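Local coordinates for GMP reductase (Trypanosoma brucei brucei, PDB 6JIG), which probably catalyses the irreversible NADPH-dependent deamination of GMP to IMP and carries a pair of CBS domains that bind guanine nucleotides, at residues A[9-14]-A[472-477]; A[61-66]-A[89-94]. The protein carries 1 engineered substitution. All blocks are in the same frame, centred on the assembly; numbering follows the deposited sequence.

Interaction 1 (A[9-14]-A[472-477])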
loop_
_atom_site.group_PDB
_atom_site.type_symbol
_atom_site.label_atom_id
_atom_site.label_comp_id
_atom_site.label_asym_id
_atom_site.label_seq_id
_atom_site.Cartn_x
_atom_site.Cartn_y
_atom_site.Cartn_z
ATOM N N ILE A 9 24.700 28.976 15.789
ATOM C CA ILE A 9 25.017 28.088 14.672
ATOM C C ILE A 9 24.386 28.652 13.400
ATOM O O ILE A 9 23.166 28.883 13.361
ATOM C CB ILE A 9 24.544 26.659 14.981
ATOM C CG1 ILE A 9 25.290 26.131 16.224
ATOM C CG2 ILE A 9 24.756 25.743 13.783
ATOM C CD1 ILE A 9 24.803 24.792 16.738
ATOM N N PRO A 10 25.164 28.888 12.341
ATOM C CA PRO A 10 24.590 29.437 11.110
ATOM C C PRO A 10 23.760 28.400 10.374
ATOM O O PRO A 10 23.927 27.194 10.538
ATOM C CB PRO A 10 25.826 29.826 10.295
ATOM C CG PRO A 10 26.816 28.749 10.678
ATOM C CD PRO A 10 26.577 28.492 12.159
ATOM N N THR A 11 22.867 28.886 9.519
ATOM C CA THR A 11 21.993 28.009 8.753
ATOM C C THR A 11 22.521 27.880 7.331
ATOM O O THR A 11 22.793 28.888 6.677
ATOM C CB THR A 11 20.559 28.544 8.750
ATOM O OG1 THR A 11 20.023 28.395 10.065
ATOM C CG2 THR A 11 19.690 27.751 7.776
ATOM N N GLY A 12 22.670 26.646 6.857
ATOM C CA GLY A 12 23.078 26.400 5.483
ATOM C C GLY A 12 21.873 26.038 4.632
ATOM O O GLY A 12 20.928 25.416 5.105
ATOM N N LEU A 13 21.911 26.435 3.366
ATOM C CA LEU A 13 20.804 26.217 2.447
ATOM C C LEU A 13 21.209 25.240 1.359
ATOM O O LEU A 13 22.368 25.223 0.924
ATOM C CB LEU A 13 20.367 27.529 1.794
ATOM C CG LEU A 13 20.029 28.645 2.775
ATOM C CD1 LEU A 13 19.730 29.910 1.988
ATOM C CD2 LEU A 13 18.857 28.246 3.639
ATOM N N THR A 14 20.248 24.448 0.902
ATOM C CA THR A 14 20.457 23.638 -0.290
ATOM C C THR A 14 19.565 24.147 -1.421
ATOM O O THR A 14 18.840 25.140 -1.269
ATOM C CB THR A 14 20.214 22.153 -0.003
ATOM O OG1 THR A 14 20.726 21.395 -1.105
ATOM C CG2 THR A 14 18.719 21.876 0.160
ATOM N N PHE A 472 18.331 35.286 -4.994
ATOM C CA PHE A 472 17.538 34.180 -4.486
ATOM C C PHE A 472 16.509 34.665 -3.469
ATOM O O PHE A 472 16.700 35.685 -2.802
ATOM C CB PHE A 472 18.419 33.128 -3.804
ATOM C CG PHE A 472 19.360 32.412 -4.747
ATOM C CD1 PHE A 472 18.876 31.485 -5.654
ATOM C CD2 PHE A 472 20.719 32.660 -4.702
ATOM C CE1 PHE A 472 19.739 30.807 -6.506
ATOM C CE2 PHE A 472 21.592 31.991 -5.552
ATOM C CZ PHE A 472 21.099 31.066 -6.454
ATOM N N VAL A 473 15.438 33.892 -3.344
ATOM C CA VAL A 473 14.489 34.008 -2.238
ATOM C C VAL A 473 14.340 32.635 -1.601
ATOM O O VAL A 473 14.265 31.616 -2.298
ATOM C CB VAL A 473 13.128 34.579 -2.714
ATOM C CG1 VAL A 473 12.542 33.758 -3.875
ATOM C CG2 VAL A 473 12.136 34.665 -1.557
ATOM N N ARG A 474 14.338 32.605 -0.270
ATOM C CA ARG A 474 14.231 31.362 0.478
ATOM C C ARG A 474 12.768 30.947 0.593
ATOM O O ARG A 474 11.882 31.796 0.692
ATOM C CB ARG A 474 14.862 31.571 1.854
ATOM C CG ARG A 474 14.803 30.406 2.780
ATOM C CD ARG A 474 15.846 30.600 3.855
ATOM N NE ARG A 474 15.650 29.660 4.941
ATOM C CZ ARG A 474 16.246 29.795 6.113
ATOM N NH1 ARG A 474 17.050 30.839 6.314
ATOM N NH2 ARG A 474 16.033 28.904 7.067
ATOM N N MET A 475 12.500 29.644 0.509
ATOM C CA MET A 475 11.139 29.155 0.686
ATOM C C MET A 475 11.086 28.163 1.840
ATOM O O MET A 475 12.084 27.508 2.166
ATOM C CB MET A 475 10.565 28.521 -0.613
ATOM C CG MET A 475 11.483 27.580 -1.374
ATOM S SD MET A 475 10.634 26.872 -2.821
ATOM C CE MET A 475 11.983 25.974 -3.593
ATOM N N THR A 476 9.930 28.116 2.512
ATOM C CA THR A 476 9.669 27.102 3.526
ATOM C C THR A 476 9.281 25.784 2.853
ATOM O O THR A 476 9.174 25.687 1.623
ATOM C CB THR A 476 8.549 27.553 4.469
ATOM O OG1 THR A 476 7.308 27.486 3.755
ATOM C CG2 THR A 476 8.780 28.987 4.946
ATOM N N GLY A 477 9.044 24.753 3.663
ATOM C CA GLY A 477 8.490 23.518 3.124
ATOM C C GLY A 477 7.175 23.731 2.406
ATOM O O GLY A 477 6.889 23.075 1.398
#

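Interaction 2 (A[61-66]-A[89-94]). With 5GP (guanosine-5'-monophosphate), chain C.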
loop_
_atom_site.group_PDB
_atom_site.type_symbol
_atom_site.label_atom_id
_atom_site.label_comp_id
_atom_site.label_asym_id
_atom_site.label_seq_id
_atom_site.Cartn_x
_atom_site.Cartn_y
_atom_site.Cartn_z
ATOM N N ARG A 61 32.314 5.692 -23.356
ATOM C CA ARG A 61 31.158 6.070 -24.165
ATOM C C ARG A 61 30.494 7.340 -23.638
ATOM O O ARG A 61 30.052 8.187 -24.427
ATOM C CB ARG A 61 30.153 4.919 -24.237
ATOM C CG ARG A 61 30.458 3.917 -25.363
ATOM C CD ARG A 61 29.503 2.724 -25.358
ATOM N N MET A 62 30.433 7.501 -22.313
ATOM C CA MET A 62 29.867 8.720 -21.731
ATOM C C MET A 62 30.768 9.923 -21.991
ATOM O O MET A 62 30.282 11.007 -22.334
ATOM C CB MET A 62 29.652 8.535 -20.223
ATOM C CG MET A 62 29.222 9.814 -19.493
ATOM S SD MET A 62 27.558 10.336 -20.040
ATOM C CE MET A 62 26.550 9.009 -19.365
ATOM N N ALA A 63 32.084 9.754 -21.818
ATOM C CA ALA A 63 33.019 10.849 -22.063
ATOM C C ALA A 63 32.923 11.343 -23.502
ATOM O O ALA A 63 32.969 12.552 -23.759
ATOM C CB ALA A 63 34.452 10.406 -21.739
ATOM N N VAL A 64 32.770 10.422 -24.456
ATOM C CA VAL A 64 32.638 10.817 -25.859
ATOM C C VAL A 64 31.350 11.597 -26.073
ATOM O O VAL A 64 31.328 12.634 -26.756
ATOM C CB VAL A 64 32.695 9.574 -26.763
ATOM C CG1 VAL A 64 32.149 9.902 -28.161
ATOM C CG2 VAL A 64 34.120 9.040 -26.838
ATOM N N ALA A 65 30.253 11.118 -25.487
ATOM C CA ALA A 65 28.968 11.778 -25.679
ATOM C C ALA A 65 28.973 13.173 -25.067
ATOM O O ALA A 65 28.462 14.123 -25.669
ATOM C CB ALA A 65 27.853 10.916 -25.088
ATOM N N MET A 66 29.550 13.317 -23.875
ATOM C CA MET A 66 29.535 14.615 -23.202
ATOM C C MET A 66 30.347 15.646 -23.979
ATOM O O MET A 66 29.921 16.795 -24.138
ATOM C CB MET A 66 30.082 14.480 -21.780
ATOM C CG MET A 66 29.191 13.698 -20.825
ATOM S SD MET A 66 27.548 14.465 -20.674
ATOM C CE MET A 66 27.960 16.200 -20.458
ATOM N N ARG A 89 42.454 6.644 -24.269
ATOM C CA ARG A 89 42.869 6.528 -25.664
ATOM C C ARG A 89 41.692 6.235 -26.577
ATOM O O ARG A 89 41.677 6.679 -27.730
ATOM C CB ARG A 89 43.926 5.436 -25.804
ATOM C CG ARG A 89 45.300 5.842 -25.308
ATOM C CD ARG A 89 46.325 4.755 -25.644
ATOM N NE ARG A 89 46.141 3.591 -24.784
ATOM C CZ ARG A 89 46.847 3.379 -23.681
ATOM N NH1 ARG A 89 47.792 4.247 -23.324
ATOM N NH2 ARG A 89 46.615 2.302 -22.944
ATOM N N GLU A 90 40.699 5.483 -26.099
ATOM C CA GLU A 90 39.517 5.257 -26.930
ATOM C C GLU A 90 38.739 6.544 -27.139
ATOM O O GLU A 90 38.219 6.790 -28.238
ATOM C CB GLU A 90 38.617 4.187 -26.316
ATOM C CG GLU A 90 39.225 2.788 -26.400
ATOM C CD GLU A 90 38.251 1.701 -25.982
ATOM O OE1 GLU A 90 37.052 1.814 -26.321
ATOM O OE2 GLU A 90 38.690 0.741 -25.309
ATOM N N VAL A 91 38.624 7.366 -26.094
ATOM C CA VAL A 91 37.953 8.654 -26.254
ATOM C C VAL A 91 38.680 9.496 -27.299
ATOM O O VAL A 91 38.059 10.120 -28.165
ATOM C CB VAL A 91 37.864 9.392 -24.909
ATOM C CG1 VAL A 91 37.262 10.788 -25.120
ATOM C CG2 VAL A 91 37.009 8.591 -23.904
ATOM N N LYS A 92 40.010 9.541 -27.212
ATOM C CA LYS A 92 40.795 10.345 -28.147
ATOM C C LYS A 92 40.687 9.817 -29.566
ATOM O O LYS A 92 40.831 10.581 -30.529
ATOM C CB LYS A 92 42.253 10.369 -27.695
ATOM C CG LYS A 92 42.475 11.234 -26.465
ATOM C CD LYS A 92 41.839 12.618 -26.674
ATOM C CE LYS A 92 42.291 13.633 -25.615
ATOM N NZ LYS A 92 41.665 14.971 -25.942
ATOM N N ARG A 93 40.403 8.528 -29.713
ATOM C CA ARG A 93 40.311 7.885 -31.015
ATOM C C ARG A 93 38.946 8.072 -31.669
ATOM O O ARG A 93 38.800 7.774 -32.863
ATOM C CB ARG A 93 40.658 6.395 -30.839
ATOM C CG ARG A 93 41.254 5.714 -32.043
ATOM C CD ARG A 93 42.716 6.047 -32.275
ATOM N NE ARG A 93 43.109 5.606 -33.610
ATOM C CZ ARG A 93 44.340 5.263 -33.973
ATOM N NH1 ARG A 93 45.349 5.293 -33.107
ATOM N NH2 ARG A 93 44.556 4.880 -35.215
ATOM N N ALA A 94 37.961 8.615 -30.941
ATOM C CA ALA A 94 36.610 8.722 -31.481
ATOM C C ALA A 94 36.565 9.585 -32.739
ATOM O O ALA A 94 35.817 9.287 -33.678
ATOM C CB ALA A 94 35.668 9.290 -30.424
HETATM P P 5GP C . 34.234 6.030 -40.771
HETATM O O1P 5GP C . 33.682 6.950 -41.835
HETATM O O2P 5GP C . 35.667 5.593 -40.995
HETATM O O3P 5GP C . 33.268 5.032 -40.161
HETATM O "O5'" 5GP C . 34.521 6.993 -39.548
HETATM C "C5'" 5GP C . 35.857 7.139 -39.128
HETATM C "C4'" 5GP C . 35.942 7.689 -37.740
HETATM O "O4'" 5GP C . 36.860 6.840 -36.989
HETATM C "C3'" 5GP C . 36.531 9.096 -37.718
HETATM O "O3'" 5GP C . 35.952 9.877 -36.672
HETATM C "C2'" 5GP C . 38.010 8.825 -37.456
HETATM O "O2'" 5GP C . 38.742 9.898 -36.909
HETATM C "C1'" 5GP C . 37.939 7.618 -36.519
HETATM N N9 5GP C . 39.167 6.828 -36.548
HETATM C C8 5GP C . 40.024 6.728 -35.520
HETATM N N7 5GP C . 41.082 5.984 -35.890
HETATM C C5 5GP C . 40.902 5.636 -37.188
HETATM C C6 5GP C . 41.662 4.889 -38.077
HETATM O O6 5GP C . 42.749 4.397 -37.707
HETATM N N1 5GP C . 41.221 4.704 -39.326
HETATM C C2 5GP C . 40.051 5.222 -39.734
HETATM N N2 5GP C . 39.657 5.001 -41.015
HETATM N N3 5GP C . 39.273 5.958 -38.882
HETATM C C4 5GP C . 39.690 6.175 -37.606
#

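Interaction 1 (A[9-14]-A[472-477])
L13 and T11 meet the long side chain of R474 where the N-terminal arm of the IMPDH/GMPR (beta/alpha)8 barrel domain comes close to its C-terminal strand 472-475. The backbones stay well apart. The nearest CA atoms, those of L13 and R474, are 8.6 Å from each other, so the side chains make the whole contact.

The contact is small and made by van der Waals touches. L13 turns its CD2 methyl onto one face of the R474 guanidinium, displaced toward the rim, and CD2 lies 3.7 Å from R474 NE. The same methyl also touches the end of the aliphatic chain, 3.8 Å from R474 CD. The two side chains cross at about a right angle.

R474 reaches this place because its CG is anti to the backbone N (chi1 178°) and the chain then runs extended to NE. Its CB does not point at the arm, but the end of the side chain approaches it.

Strand 472-475 pairs antiparallel with strand 18-20, and L13 is hydrogen-bonded to S332. R474 and M475 form a parallel ladder with a strand of a neighbouring subunit, and T11 and G12 form one with a strand of another neighbouring subunit, so the sheets continue from chain to chain.

T11 completes the contact from an oblique direction. Its CG2 is anti to the backbone N (chi1 -70° for OG1), and this methyl stops 3.9 Å from R474 NH2.

Interaction 2 (A[61-66]-A[89-94])
V64 projects its CG2 methyl into the hollow between V91 and A94. This methyl lies 3.9 Å from V91 CA and also 3.9 Å from A94 CB. The V91 CG1 methyl forms part of the same hollow, 4.0 Å from V64 CG2. V64 CG2 is beside the backbone N and anti to the carbonyl carbon, which turns it to this side.

The second bump comes from the other helix. V91 CG2 rests against the small A63 side chain, 3.8 Å from A63 CB. It also touches V64 CG2. Alanine at 63 and 94 keeps the surfaces low beside the valines, and the helices come close: the CA atoms of V64 and V91 are 5.8 Å apart.

Helix 60-68 follows barrel strand 49-51, and helix 81-93 follows strand 72-75. The contact thus joins the first two helices of the (beta/alpha)8 barrel. On another face of helix 60-68, M62 and M66 pack on strand 49-51 and helix 440-457.

The far side of segment 89-94 holds a GMP of the CBS-domain site. R93 meets the guanine at the edge of its guanidinium. NE gives N7 a bond of 3.1 Å in the guanidinium plane, at 164°. NH2 reaches O6 at 3.1 Å and 158°, and it also bonds to the S101 carbonyl. A bend at chi2 (77°) carries the guanidinium to the base. The A94 carbonyl takes a bond from R123 NE.

Interaction 1 and interaction 2 lie far apart in the same chain. Their centres are 39 Å from each other, their nearest atoms about 21 Å, and they do not touch. In sequence, interaction 2 is nested inside the loop closed by interaction 1. Segments 9-14 and 472-477 bring the N-terminal and C-terminal parts of the chain together at a surface shared with other subunits. Segments 61-66 and 89-94 lie near the centre of the chain, on two neighbouring barrel helices, and no other protein chain touches them. One contact thus belongs to the assembly. The other packs two barrel helices together, and segment 89-94 brings R93 and A94 to the GMP pocket of the CBS domains.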